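Local coordinates for protein aspartokinase (Clostridium acetobutylicum, PDB 3TVI) that probably phosphorylates the beta-carboxyl group of L-aspartate with ATP, opening the pathway to threonine, methionine and lysine, and binds lysine in its regulatory part, at residues K50-L55 and R115-N120; S108-A113 and V180-R185; N129-D134 and L161-A166; I230-L235 and I276-H281; V380-A385 and S413-I418. All coordinates share one frame; numbering follows the deposited sequence.

Contact 1: residues K50-L55 and R115-N120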
# COMPACT_ATOMS: atom_id res chain seq x y z
N LYS B 50 -25.43 11.80 31.44
CA LYS B 50 -24.03 12.14 31.72
C LYS B 50 -23.94 13.62 32.06
O LYS B 50 -24.50 14.46 31.34
CB LYS B 50 -23.18 11.83 30.49
CG LYS B 50 -21.70 12.12 30.67
CD LYS B 50 -20.99 12.01 29.33
CE LYS B 50 -19.49 12.23 29.45
NZ LYS B 50 -18.80 12.04 28.14
N ILE B 51 -23.24 13.95 33.14
CA ILE B 51 -23.19 15.34 33.62
C ILE B 51 -22.78 16.31 32.51
O ILE B 51 -23.58 17.17 32.12
CB ILE B 51 -22.21 15.52 34.80
CG1 ILE B 51 -22.78 14.89 36.07
CG2 ILE B 51 -21.92 17.00 35.02
CD1 ILE B 51 -24.06 15.53 36.56
N THR B 52 -21.56 16.16 32.00
CA THR B 52 -21.03 17.11 31.03
C THR B 52 -22.03 17.40 29.92
O THR B 52 -22.18 18.55 29.52
CB THR B 52 -19.72 16.60 30.42
OG1 THR B 52 -18.85 16.17 31.46
CG2 THR B 52 -19.05 17.70 29.62
N ASP B 53 -22.72 16.37 29.45
CA ASP B 53 -23.75 16.58 28.45
C ASP B 53 -24.85 17.49 28.98
O ASP B 53 -25.27 18.43 28.30
CB ASP B 53 -24.36 15.26 27.99
CG ASP B 53 -23.45 14.47 27.06
OD1 ASP B 53 -22.32 14.94 26.74
OD2 ASP B 53 -23.87 13.37 26.65
N LEU B 54 -25.31 17.21 30.20
CA LEU B 54 -26.37 18.01 30.82
C LEU B 54 -25.93 19.45 31.03
O LEU B 54 -26.72 20.38 30.84
CB LEU B 54 -26.85 17.39 32.14
CG LEU B 54 -28.18 16.63 32.03
CD1 LEU B 54 -28.13 15.61 30.90
CD2 LEU B 54 -28.55 15.98 33.35
N LEU B 55 -24.66 19.63 31.41
CA LEU B 55 -24.10 20.98 31.46
C LEU B 55 -24.29 21.69 30.11
O LEU B 55 -25.02 22.68 30.04
CB LEU B 55 -22.63 20.97 31.90
CG LEU B 55 -22.41 20.80 33.41
CD1 LEU B 55 -20.93 20.76 33.77
CD2 LEU B 55 -23.10 21.91 34.18
N ARG B 115 -17.34 22.52 34.07
CA ARG B 115 -17.67 22.55 35.50
C ARG B 115 -17.88 21.16 36.12
O ARG B 115 -17.81 21.01 37.35
CB ARG B 115 -18.88 23.47 35.76
CG ARG B 115 -18.49 24.88 36.17
CD ARG B 115 -17.40 25.49 35.28
NE ARG B 115 -16.31 26.09 36.05
CZ ARG B 115 -15.05 26.20 35.64
NH1 ARG B 115 -14.66 25.73 34.46
NH2 ARG B 115 -14.14 26.77 36.43
N GLY B 116 -18.10 20.15 35.30
CA GLY B 116 -18.13 18.78 35.81
C GLY B 116 -16.83 18.40 36.50
O GLY B 116 -16.83 17.76 37.55
N GLU B 117 -15.71 18.81 35.91
CA GLU B 117 -14.38 18.44 36.40
C GLU B 117 -14.05 19.33 37.59
O GLU B 117 -13.59 18.85 38.62
CB GLU B 117 -13.31 18.61 35.32
CG GLU B 117 -13.79 18.65 33.88
CD GLU B 117 -14.44 17.36 33.41
OE1 GLU B 117 -14.31 16.35 34.12
OE2 GLU B 117 -15.08 17.36 32.33
N TYR B 118 -14.30 20.62 37.41
CA TYR B 118 -14.18 21.62 38.49
C TYR B 118 -14.86 21.19 39.79
O TYR B 118 -14.25 21.22 40.86
CB TYR B 118 -14.74 22.97 38.02
CG TYR B 118 -14.74 24.04 39.07
CD1 TYR B 118 -13.63 24.84 39.29
CD2 TYR B 118 -15.86 24.25 39.88
CE1 TYR B 118 -13.62 25.82 40.27
CE2 TYR B 118 -15.86 25.23 40.86
CZ TYR B 118 -14.74 26.00 41.05
OH TYR B 118 -14.73 26.97 42.03
N LEU B 119 -16.13 20.79 39.71
CA LEU B 119 -16.86 20.44 40.93
C LEU B 119 -16.23 19.22 41.60
O LEU B 119 -16.01 19.23 42.81
CB LEU B 119 -18.34 20.20 40.63
CG LEU B 119 -19.15 21.45 40.24
CD1 LEU B 119 -20.57 21.08 39.83
CD2 LEU B 119 -19.17 22.45 41.37
N ASN B 120 -15.93 18.19 40.82
CA ASN B 120 -15.19 17.04 41.35
C ASN B 120 -13.87 17.48 41.96
O ASN B 120 -13.41 16.92 42.97
CB ASN B 120 -14.93 16.01 40.25
CG ASN B 120 -16.08 15.04 40.07
OD1 ASN B 120 -17.08 15.13 40.78
ND2 ASN B 120 -15.95 14.11 39.14
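Leu55 CD1 and Gly116 N, 3.3 Å apart, are the closest atoms of segments 50-55 and 115-120. The CD1 branch of Leu55 does the touching. Its CG is anti to its own carbonyl carbon (chi1 -79°), and this carries CD1 across to the other helix. The same methyl rests 3.9 Å from Arg115 CB. Ile51 comes in one turn earlier, with CG2 4.3 Å from Gly116 CA. Both aliphatic side chains therefore pack on the backbone at Gly116, where no side chain intervenes. Thr52 and Glu117 approach differently. Their side chains cross at about a right angle, with Thr52 OG1 4.0 Å from Glu117 OE2, too far for a bond. Glu117 bends at chi2, which brings its carboxylate nearer. Both residues are predicted to bind the substrate, so the polar side of this contact probably lines the aspartate site. The two helix segments run at 123° to each other, with axes 9.8 Å apart. Helix 69-85 packs beside them: Arg78 meets Ile51, Ile75 meets Leu55, and the Tyr79 hydroxyl bonds Gly116 O. Helix 92-104 covers Arg115 through Val99.

Contact 2: residues S108-A113 and V180-R185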
# COMPACT_ATOMS: atom_id res chain seq x y z
N SER B 108 -19.65 30.99 28.68
CA SER B 108 -19.39 30.24 27.43
C SER B 108 -19.73 28.78 27.59
O SER B 108 -19.82 28.27 28.71
CB SER B 108 -17.93 30.37 27.00
OG SER B 108 -17.04 29.77 27.92
N SER B 109 -19.92 28.10 26.47
CA SER B 109 -20.10 26.66 26.49
C SER B 109 -18.90 26.04 27.19
O SER B 109 -19.07 25.24 28.11
CB SER B 109 -20.21 26.10 25.08
OG SER B 109 -18.98 26.27 24.39
N ASP B 110 -17.70 26.42 26.78
CA ASP B 110 -16.48 25.88 27.38
C ASP B 110 -16.50 25.99 28.91
O ASP B 110 -16.19 25.03 29.61
CB ASP B 110 -15.23 26.56 26.81
CG ASP B 110 -14.82 25.99 25.45
OD1 ASP B 110 -15.71 25.72 24.62
OD2 ASP B 110 -13.60 25.82 25.22
N TYR B 111 -16.89 27.14 29.44
CA TYR B 111 -17.07 27.28 30.87
C TYR B 111 -18.11 26.27 31.36
O TYR B 111 -17.86 25.49 32.28
CB TYR B 111 -17.52 28.70 31.23
CG TYR B 111 -17.85 28.82 32.69
CD1 TYR B 111 -19.14 28.66 33.15
CD2 TYR B 111 -16.84 29.04 33.62
CE1 TYR B 111 -19.44 28.75 34.49
CE2 TYR B 111 -17.13 29.13 34.97
CZ TYR B 111 -18.44 28.98 35.40
OH TYR B 111 -18.73 29.07 36.74
N ALA B 112 -19.28 26.30 30.74
CA ALA B 112 -20.38 25.42 31.11
C ALA B 112 -19.92 23.98 31.31
O ALA B 112 -20.00 23.45 32.41
CB ALA B 112 -21.47 25.48 30.05
N ALA B 113 -19.41 23.36 30.25
CA ALA B 113 -19.12 21.92 30.25
C ALA B 113 -17.92 21.55 31.13
O ALA B 113 -17.83 20.41 31.62
CB ALA B 113 -18.90 21.43 28.83
N VAL B 180 -12.08 30.80 29.99
CA VAL B 180 -12.01 29.34 30.08
C VAL B 180 -12.09 28.66 28.72
O VAL B 180 -13.09 28.81 28.01
CB VAL B 180 -13.13 28.76 30.96
CG1 VAL B 180 -13.34 27.28 30.68
CG2 VAL B 180 -12.80 28.98 32.42
N LYS B 181 -11.04 27.92 28.38
CA LYS B 181 -10.99 27.12 27.16
C LYS B 181 -10.86 25.65 27.53
O LYS B 181 -10.08 25.29 28.40
CB LYS B 181 -9.80 27.55 26.29
CG LYS B 181 -10.04 27.41 24.80
CD LYS B 181 -8.81 27.78 23.98
CE LYS B 181 -9.14 27.94 22.51
NZ LYS B 181 -9.93 26.79 21.99
N THR B 182 -11.63 24.80 26.86
CA THR B 182 -11.62 23.37 27.14
C THR B 182 -10.78 22.70 26.07
O THR B 182 -10.65 23.23 24.97
CB THR B 182 -13.05 22.80 27.16
OG1 THR B 182 -13.17 21.83 28.20
CG2 THR B 182 -13.43 22.16 25.81
N PHE B 183 -10.19 21.54 26.40
CA PHE B 183 -9.49 20.72 25.42
C PHE B 183 -10.49 20.14 24.43
O PHE B 183 -11.62 19.84 24.79
CB PHE B 183 -8.75 19.57 26.09
CG PHE B 183 -7.52 19.99 26.84
CD1 PHE B 183 -6.33 20.20 26.19
CD2 PHE B 183 -7.56 20.15 28.22
CE1 PHE B 183 -5.19 20.58 26.88
CE2 PHE B 183 -6.44 20.53 28.93
CZ PHE B 183 -5.24 20.75 28.25
N SER B 184 -10.08 20.01 23.17
CA SER B 184 -10.92 19.37 22.14
C SER B 184 -10.58 17.89 21.99
O SER B 184 -11.45 17.08 21.70
CB SER B 184 -10.74 20.07 20.80
OG SER B 184 -9.37 20.12 20.48
N ARG B 185 -9.30 17.56 22.15
CA ARG B 185 -8.85 16.17 22.22
C ARG B 185 -7.92 16.01 23.42
O ARG B 185 -6.97 16.78 23.58
CB ARG B 185 -8.12 15.76 20.93
CG ARG B 185 -9.03 15.62 19.72
CD ARG B 185 -8.23 15.60 18.42
NE ARG B 185 -7.64 16.91 18.12
CZ ARG B 185 -6.79 17.15 17.12
NH1 ARG B 185 -6.41 16.18 16.29
NH2 ARG B 185 -6.32 18.37 16.95
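Val180 lays its CG1 methyl over the backbone of Tyr111, 3.7 Å from Tyr111 CA. Its CG2 methyl sits at the edge of the Tyr111 ring, near the ring plane, 4.2 Å from CD2. CG1 is anti to the Val180 backbone N (chi1 161°), which turns the two methyls to these separate parts of the tyrosine. The Tyr111 side chain also packs on Val99 of helix 92-104.

Asp110 makes the polar half of the contact. Its OD2 accepts from Thr182 N at 2.8 Å, and the bond is nearly straight (166° at the hydrogen). The donor comes to the anti side of OD2 and lies 31° out of the carboxylate plane. The CB of Asp110 also rests 3.3 Å from Val180 O.

Strand 180-182, which supplies the N-H, pairs with strand 172-174 in a small antiparallel hairpin of the amino acid kinase domain. Lys181 bonds Gly173 across that hairpin. The first turn of helix 109-127 thus holds the hairpin by a side chain to a strand amide.

Ser108 is the N-cap of this helix, and its OG accepts from Tyr111 N at 3.0 Å. Asp110 stands in the same first turn, where the helix end would probably favour its negative charge. A weak bond from Ser109 OG reaches its other oxygen, OD1. Lys181 NZ is 5.0 Å from Asp110 OD2, so its charge acts at most from a distance. The hydroxyl of Thr182 is used away from the aspartate, bonded to Phe171 O.

Contact 3: residues N129-D134 and L161-A166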
# COMPACT_ATOMS: atom_id res chain seq x y z
N ASN B 129 -8.16 16.18 51.59
CA ASN B 129 -7.37 17.12 52.35
C ASN B 129 -6.14 17.60 51.56
O ASN B 129 -5.01 17.51 52.02
CB ASN B 129 -6.97 16.48 53.68
CG ASN B 129 -6.60 17.50 54.74
OD1 ASN B 129 -6.47 18.70 54.47
ND2 ASN B 129 -6.43 17.02 55.96
N ALA B 130 -6.42 18.10 50.36
CA ALA B 130 -5.40 18.56 49.42
C ALA B 130 -5.75 19.96 48.94
O ALA B 130 -6.93 20.33 48.92
CB ALA B 130 -5.34 17.62 48.23
N GLU B 131 -4.74 20.74 48.56
CA GLU B 131 -4.96 22.09 48.06
C GLU B 131 -5.65 22.09 46.70
O GLU B 131 -5.19 21.45 45.77
CB GLU B 131 -3.65 22.86 47.95
CG GLU B 131 -3.21 23.51 49.25
CD GLU B 131 -2.07 24.49 49.05
OE1 GLU B 131 -2.24 25.48 48.29
OE2 GLU B 131 -1.00 24.26 49.65
N PHE B 132 -6.76 22.81 46.60
CA PHE B 132 -7.44 22.95 45.32
C PHE B 132 -6.75 24.00 44.48
O PHE B 132 -6.56 25.12 44.93
CB PHE B 132 -8.89 23.36 45.49
CG PHE B 132 -9.59 23.58 44.19
CD1 PHE B 132 -10.13 22.51 43.49
CD2 PHE B 132 -9.65 24.85 43.62
CE1 PHE B 132 -10.75 22.70 42.27
CE2 PHE B 132 -10.27 25.04 42.40
CZ PHE B 132 -10.82 23.97 41.72
N ILE B 133 -6.42 23.63 43.25
CA ILE B 133 -5.80 24.54 42.30
C ILE B 133 -6.55 24.49 40.98
O ILE B 133 -6.43 23.53 40.24
CB ILE B 133 -4.34 24.15 42.05
CG1 ILE B 133 -3.50 24.43 43.29
CG2 ILE B 133 -3.80 24.92 40.86
CD1 ILE B 133 -2.03 24.14 43.10
N ASP B 134 -7.32 25.54 40.69
CA ASP B 134 -8.09 25.59 39.45
C ASP B 134 -7.14 25.41 38.28
O ASP B 134 -5.99 25.81 38.34
CB ASP B 134 -8.84 26.92 39.32
CG ASP B 134 -9.92 26.88 38.24
OD1 ASP B 134 -9.61 26.58 37.07
OD2 ASP B 134 -11.10 27.16 38.54
N LEU B 161 3.93 22.18 42.29
CA LEU B 161 4.97 21.42 42.99
C LEU B 161 5.37 22.09 44.31
O LEU B 161 6.06 21.50 45.14
CB LEU B 161 6.18 21.13 42.10
CG LEU B 161 7.45 21.99 42.15
CD1 LEU B 161 8.37 21.54 43.27
CD2 LEU B 161 8.17 21.91 40.81
N SER B 162 4.91 23.32 44.53
CA SER B 162 5.04 23.99 45.82
C SER B 162 3.97 23.56 46.84
O SER B 162 3.99 24.04 47.97
CB SER B 162 4.97 25.50 45.64
OG SER B 162 3.68 25.88 45.20
N CYS B 163 3.04 22.69 46.44
CA CYS B 163 2.09 22.08 47.38
C CYS B 163 2.54 20.67 47.70
O CYS B 163 3.09 19.99 46.84
CB CYS B 163 0.68 22.02 46.80
SG CYS B 163 -0.16 23.61 46.59
N ASN B 164 2.29 20.25 48.93
CA ASN B 164 2.52 18.88 49.37
C ASN B 164 1.56 17.94 48.63
O ASN B 164 1.98 16.97 47.99
CB ASN B 164 2.33 18.79 50.89
CG ASN B 164 2.82 17.48 51.48
OD1 ASN B 164 3.14 16.52 50.75
ND2 ASN B 164 2.89 17.42 52.81
N LYS B 165 0.28 18.24 48.72
CA LYS B 165 -0.77 17.45 48.08
C LYS B 165 -1.74 18.43 47.42
O LYS B 165 -2.19 19.37 48.07
CB LYS B 165 -1.49 16.59 49.13
CG LYS B 165 -2.36 15.48 48.56
CD LYS B 165 -3.34 14.90 49.58
CE LYS B 165 -2.72 13.79 50.43
NZ LYS B 165 -3.73 13.16 51.34
N ALA B 166 -2.04 18.23 46.14
CA ALA B 166 -2.88 19.17 45.41
C ALA B 166 -3.80 18.49 44.40
O ALA B 166 -3.36 17.62 43.65
CB ALA B 166 -2.00 20.19 44.71
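A beta-alpha-beta crossover of the amino acid kinase fold closes where Glu131 meets Ala166. Strand 131-132 leads through helix 149-159 to strand 166-167, and the two strands lie side by side in parallel. Strand 131-132 is the outermost strand at this end of the main sheet within the chain. Glu131 N donates to Lys165 O at 2.9 Å, with 157° at the hydrogen. Next along the strand, Ala166 CA approaches Glu131 O at 3.3 Å in a CA-H...O contact. The pairing continues beyond the segments, since both Glu131 and Ile133 bond Val167. On its other side Ala166 bonds Lys34 and Ile36 of strand 33-38.

Side chains add to the pairing. Lys165 runs along Ala130, with its CD 3.6 Å from Ala130 CB. The chain then bends at chi3 and its NZ bonds Leu128 O, at the C-terminal end of helix 109-127. Asn129, with positive phi, is the C-prime residue of the Schellman motif that ends that helix. Further along, Ile133 CD1 touches Cys163 SG at 4.0 Å and Ala166 CB at 4.3 Å. Cys163 O is held by the Tyr35 hydroxyl. The carboxylate of Glu131 also lies against the thiol. Cys163 SG sits over one face of it; the 3.2 Å from SG to Glu131 CD is short, and its exact value is uncertain at this resolution.

Contact 4: residues I230-L235 and I276-H281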
# COMPACT_ATOMS: atom_id res chain seq x y z
N ILE B 230 5.18 -1.59 27.69
CA ILE B 230 4.84 -1.25 26.30
C ILE B 230 5.40 0.12 25.91
O ILE B 230 5.28 1.08 26.67
CB ILE B 230 3.31 -1.28 26.12
CG1 ILE B 230 2.91 -1.07 24.67
CG2 ILE B 230 2.64 -0.23 26.99
CD1 ILE B 230 1.47 -1.44 24.40
N SER B 231 6.03 0.24 24.75
CA SER B 231 6.61 1.52 24.33
C SER B 231 5.49 2.39 23.79
O SER B 231 4.39 1.89 23.58
CB SER B 231 7.72 1.32 23.28
OG SER B 231 7.24 1.47 21.94
N TYR B 232 5.76 3.67 23.56
CA TYR B 232 4.75 4.56 22.99
C TYR B 232 4.46 4.11 21.57
O TYR B 232 3.31 3.86 21.21
CB TYR B 232 5.18 6.03 23.02
CG TYR B 232 5.39 6.62 24.41
CD1 TYR B 232 4.43 6.48 25.40
CD2 TYR B 232 6.56 7.32 24.72
CE1 TYR B 232 4.62 7.01 26.67
CE2 TYR B 232 6.76 7.86 25.98
CZ TYR B 232 5.80 7.70 26.95
OH TYR B 232 5.99 8.23 28.21
N LYS B 233 5.52 4.00 20.75
CA LYS B 233 5.40 3.58 19.35
C LYS B 233 4.67 2.24 19.25
O LYS B 233 3.83 2.03 18.38
CB LYS B 233 6.78 3.48 18.70
CG LYS B 233 6.86 2.57 17.47
CD LYS B 233 6.36 3.20 16.18
CE LYS B 233 7.51 3.48 15.20
NZ LYS B 233 7.07 4.20 13.97
N GLU B 234 5.01 1.35 20.18
CA GLU B 234 4.38 0.04 20.29
C GLU B 234 2.88 0.20 20.52
O GLU B 234 2.06 -0.33 19.76
CB GLU B 234 5.02 -0.70 21.47
CG GLU B 234 5.17 -2.20 21.31
CD GLU B 234 6.29 -2.75 22.17
OE1 GLU B 234 6.61 -2.12 23.21
OE2 GLU B 234 6.87 -3.79 21.80
N LEU B 235 2.54 0.94 21.57
CA LEU B 235 1.16 1.22 21.93
C LEU B 235 0.40 1.87 20.79
O LEU B 235 -0.74 1.50 20.51
CB LEU B 235 1.11 2.13 23.17
CG LEU B 235 -0.26 2.64 23.65
CD1 LEU B 235 -1.30 1.54 23.70
CD2 LEU B 235 -0.12 3.29 25.02
N ILE B 276 3.53 2.05 30.38
CA ILE B 276 3.84 2.61 29.07
C ILE B 276 5.12 3.44 29.15
O ILE B 276 5.11 4.54 29.69
CB ILE B 276 2.69 3.48 28.53
CG1 ILE B 276 1.37 2.69 28.53
CG2 ILE B 276 3.03 4.00 27.14
CD1 ILE B 276 0.12 3.53 28.39
N LEU B 277 6.20 2.89 28.61
CA LEU B 277 7.55 3.48 28.70
C LEU B 277 7.90 4.31 27.47
O LEU B 277 7.09 4.45 26.56
CB LEU B 277 8.58 2.36 28.86
CG LEU B 277 8.74 1.69 30.23
CD1 LEU B 277 7.81 2.26 31.28
CD2 LEU B 277 8.56 0.18 30.08
N SER B 278 9.10 4.88 27.47
CA SER B 278 9.62 5.58 26.30
C SER B 278 10.28 4.58 25.37
O SER B 278 10.67 3.50 25.80
CB SER B 278 10.64 6.65 26.71
OG SER B 278 10.65 7.70 25.76
N ASP B 279 10.41 4.95 24.10
CA ASP B 279 11.06 4.07 23.12
C ASP B 279 12.50 3.73 23.52
O ASP B 279 12.85 2.56 23.62
CB ASP B 279 11.00 4.69 21.71
CG ASP B 279 9.59 4.73 21.13
OD1 ASP B 279 9.25 5.73 20.47
OD2 ASP B 279 8.82 3.75 21.34
N THR B 280 13.32 4.75 23.76
CA THR B 280 14.69 4.52 24.24
C THR B 280 14.75 4.13 25.73
O THR B 280 15.81 3.71 26.22
CB THR B 280 15.62 5.73 23.95
OG1 THR B 280 15.10 6.91 24.57
CG2 THR B 280 15.75 5.96 22.43
N HIS B 281 13.63 4.27 26.44
CA HIS B 281 13.53 3.89 27.86
C HIS B 281 13.02 2.48 28.05
O HIS B 281 13.25 1.89 29.11
CB HIS B 281 12.65 4.88 28.63
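Tyr232 and Asp279 both turn their side chains beside their own backbone N, at chi1 -63° and -69°. For Tyr232 this lays the ring over the backbone of strand 274-277. Leu277 O stands above the centre of one ring face, 3.2 Å from its plane. Ile276 CG2 meets the ring obliquely, 3.3 Å from Tyr232 CD1. The torsion of Asp279 brings its OD2 to the N-terminus of helix 232-240. Ser231 OG donates to Asp279 OD2 at 2.8 Å, nearly along the C-O axis of the carboxylate. Lys233 N adds a weak bond to the same oxygen. Lys233 NZ forms a salt bridge to Glu304 of the second subunit.

Ser231 and Glu234 form a capping box. Glu234 N donates to Ser231 OG, and Ser231 N donates to Glu234 OE1, each in a near-linear bond. Ser231 OG therefore takes part in two bonds, and Asp279 braces the cap from outside.

Behind the cap, Leu277 N donates to Ile230 O at 2.8 Å in a parallel bridge. Ile230 and Ile276 lie side by side, with CG2 of Ile230 3.5 Å from CG1 of Ile276. Leu235 crosses Ile276 at about a right angle.

Strand 229-231 is an outermost strand of the main sheet within this chain, next to 274-277, which in turn pairs with 261-265. Helix 252-256 packs on Tyr232.

Contact 5: residues V380-A385 and S413-I418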
# COMPACT_ATOMS: atom_id res chain seq x y z
N VAL B 380 2.28 -7.15 17.06
CA VAL B 380 3.16 -6.02 17.34
C VAL B 380 4.18 -6.36 18.41
O VAL B 380 3.88 -7.11 19.35
CB VAL B 380 2.32 -4.81 17.81
CG1 VAL B 380 3.19 -3.59 18.04
CG2 VAL B 380 1.27 -4.47 16.78
N GLY B 381 5.39 -5.82 18.27
CA GLY B 381 6.41 -5.99 19.30
C GLY B 381 7.73 -5.39 18.89
O GLY B 381 8.06 -5.44 17.72
N THR B 382 8.48 -4.81 19.82
CA THR B 382 9.81 -4.28 19.49
C THR B 382 10.74 -5.45 19.14
O THR B 382 11.46 -5.40 18.15
CB THR B 382 10.41 -3.44 20.63
OG1 THR B 382 10.25 -4.12 21.87
CG2 THR B 382 9.73 -2.07 20.73
N GLY B 383 10.68 -6.51 19.93
CA GLY B 383 11.52 -7.69 19.73
C GLY B 383 11.30 -8.48 18.45
O GLY B 383 11.98 -9.48 18.21
N MSE B 384 10.37 -8.04 17.60
CA MSE B 384 10.20 -8.65 16.28
C MSE B 384 10.70 -7.69 15.22
O MSE B 384 10.06 -7.50 14.19
CB MSE B 384 8.74 -9.04 16.04
CG MSE B 384 7.74 -7.92 16.31
SE MSE B 384 5.95 -8.42 15.68
CE MSE B 384 6.47 -9.39 14.04
N ALA B 385 11.87 -7.11 15.48
CA ALA B 385 12.36 -5.96 14.70
C ALA B 385 13.88 -5.87 14.73
O ALA B 385 14.41 -5.01 15.44
CB ALA B 385 11.77 -4.68 15.27
N SER B 413 6.57 -1.11 8.99
CA SER B 413 7.05 -0.79 10.33
C SER B 413 7.92 -1.89 10.91
O SER B 413 7.57 -3.06 10.86
CB SER B 413 5.86 -0.56 11.24
OG SER B 413 6.16 -0.93 12.57
N GLU B 414 9.04 -1.52 11.52
CA GLU B 414 10.00 -2.49 12.03
C GLU B 414 9.46 -3.39 13.15
O GLU B 414 9.95 -4.50 13.34
CB GLU B 414 11.27 -1.77 12.50
CG GLU B 414 12.09 -1.14 11.37
CD GLU B 414 13.60 -1.31 11.57
OE1 GLU B 414 14.15 -0.74 12.54
OE2 GLU B 414 14.22 -2.00 10.73
N ILE B 415 8.45 -2.92 13.87
CA ILE B 415 7.96 -3.63 15.05
C ILE B 415 6.56 -4.23 14.83
O ILE B 415 5.77 -4.32 15.78
CB ILE B 415 7.93 -2.69 16.28
CG1 ILE B 415 7.08 -1.45 16.01
CG2 ILE B 415 9.34 -2.27 16.66
CD1 ILE B 415 6.64 -0.76 17.28
N ASN B 416 6.26 -4.67 13.61
CA ASN B 416 4.87 -4.94 13.25
C ASN B 416 4.66 -5.72 11.95
O ASN B 416 5.00 -5.24 10.88
CB ASN B 416 4.16 -3.59 13.19
CG ASN B 416 2.87 -3.62 12.41
OD1 ASN B 416 1.92 -4.28 12.80
ND2 ASN B 416 2.83 -2.88 11.31
N VAL B 417 4.08 -6.91 12.05
CA VAL B 417 3.58 -7.63 10.87
C VAL B 417 2.06 -7.66 10.85
O VAL B 417 1.42 -8.05 11.83
CB VAL B 417 4.07 -9.09 10.77
CG1 VAL B 417 3.47 -9.76 9.55
CG2 VAL B 417 5.58 -9.14 10.71
N ILE B 418 1.49 -7.26 9.71
CA ILE B 418 0.06 -7.27 9.51
C ILE B 418 -0.30 -8.34 8.50
O ILE B 418 0.30 -8.45 7.44
CB ILE B 418 -0.45 -5.92 9.01
CG1 ILE B 418 -0.05 -4.80 9.97
CG2 ILE B 418 -1.96 -5.95 8.85
CD1 ILE B 418 0.56 -3.61 9.26
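Gly381 N donates to Ile415 O at 2.9 Å, almost straight, with 172° at the hydrogen. Val380 packs round the same oxygen: its CA and its CG1 are each 3.5 Å from Ile415 O, and the CA makes a CA-H...O contact.

Apolar side chains flank this bond. Ile415 CG2 is 3.5 Å from Thr382 CA. The side chains of Thr382 and Ile415 lie side by side and point the same way. Met384, a selenomethionine, bends at chi3, and its CE is 3.5 Å from Val417 CG2, the two side chains meeting at a slant.

A type I turn from Ser413 to Asn416 presents Ile415. Val380 and Asn416 form an antiparallel non-hydrogen-bonded pair, where strands 367-380 and 416-422 of the ACT-domain sheet meet. Val417 bonds Thr379 further along. Helix 390-400 lies behind, with Ile390 on Met384 and Ile394 on Val417. Glu237 of helix 232-240 packs on both Ile415 and Asn416.

One backbone bond joins the segments. The rest is largely apolar packing, most of it round the buried Ile415 and between Met384 and Val417. The two segments are therefore held mainly by burial of side chains, at the point where the two ACT-domain strands come together.

In the fold
Contacts 1, 2 and 3 lie in the catalytic kinase domain, and contact 5 in the ACT domain. Contacts 1 and 2 share helix 109-127, their centres 11 Å apart, and Leu55 CD1 packs 3.2 Å from Ala112 O. Contact 1 holds the predicted substrate residues Thr52 and Glu117. Contact 2 lies beside them, the Thr182 side chain about 6 Å from that of Glu117. Contact 3 follows the same helix and touches contact 1 through Tyr118 and Phe132. It lies at the opposite end of the main sheet from contact 4. Contacts 4 and 5 join the domains, with Glu234 OE2 2.8 Å from Thr382 N in a probable hydrogen bond. The side chains of Lys233 and Asn416 lie about 10 Å and about 9 Å from a bound lysine.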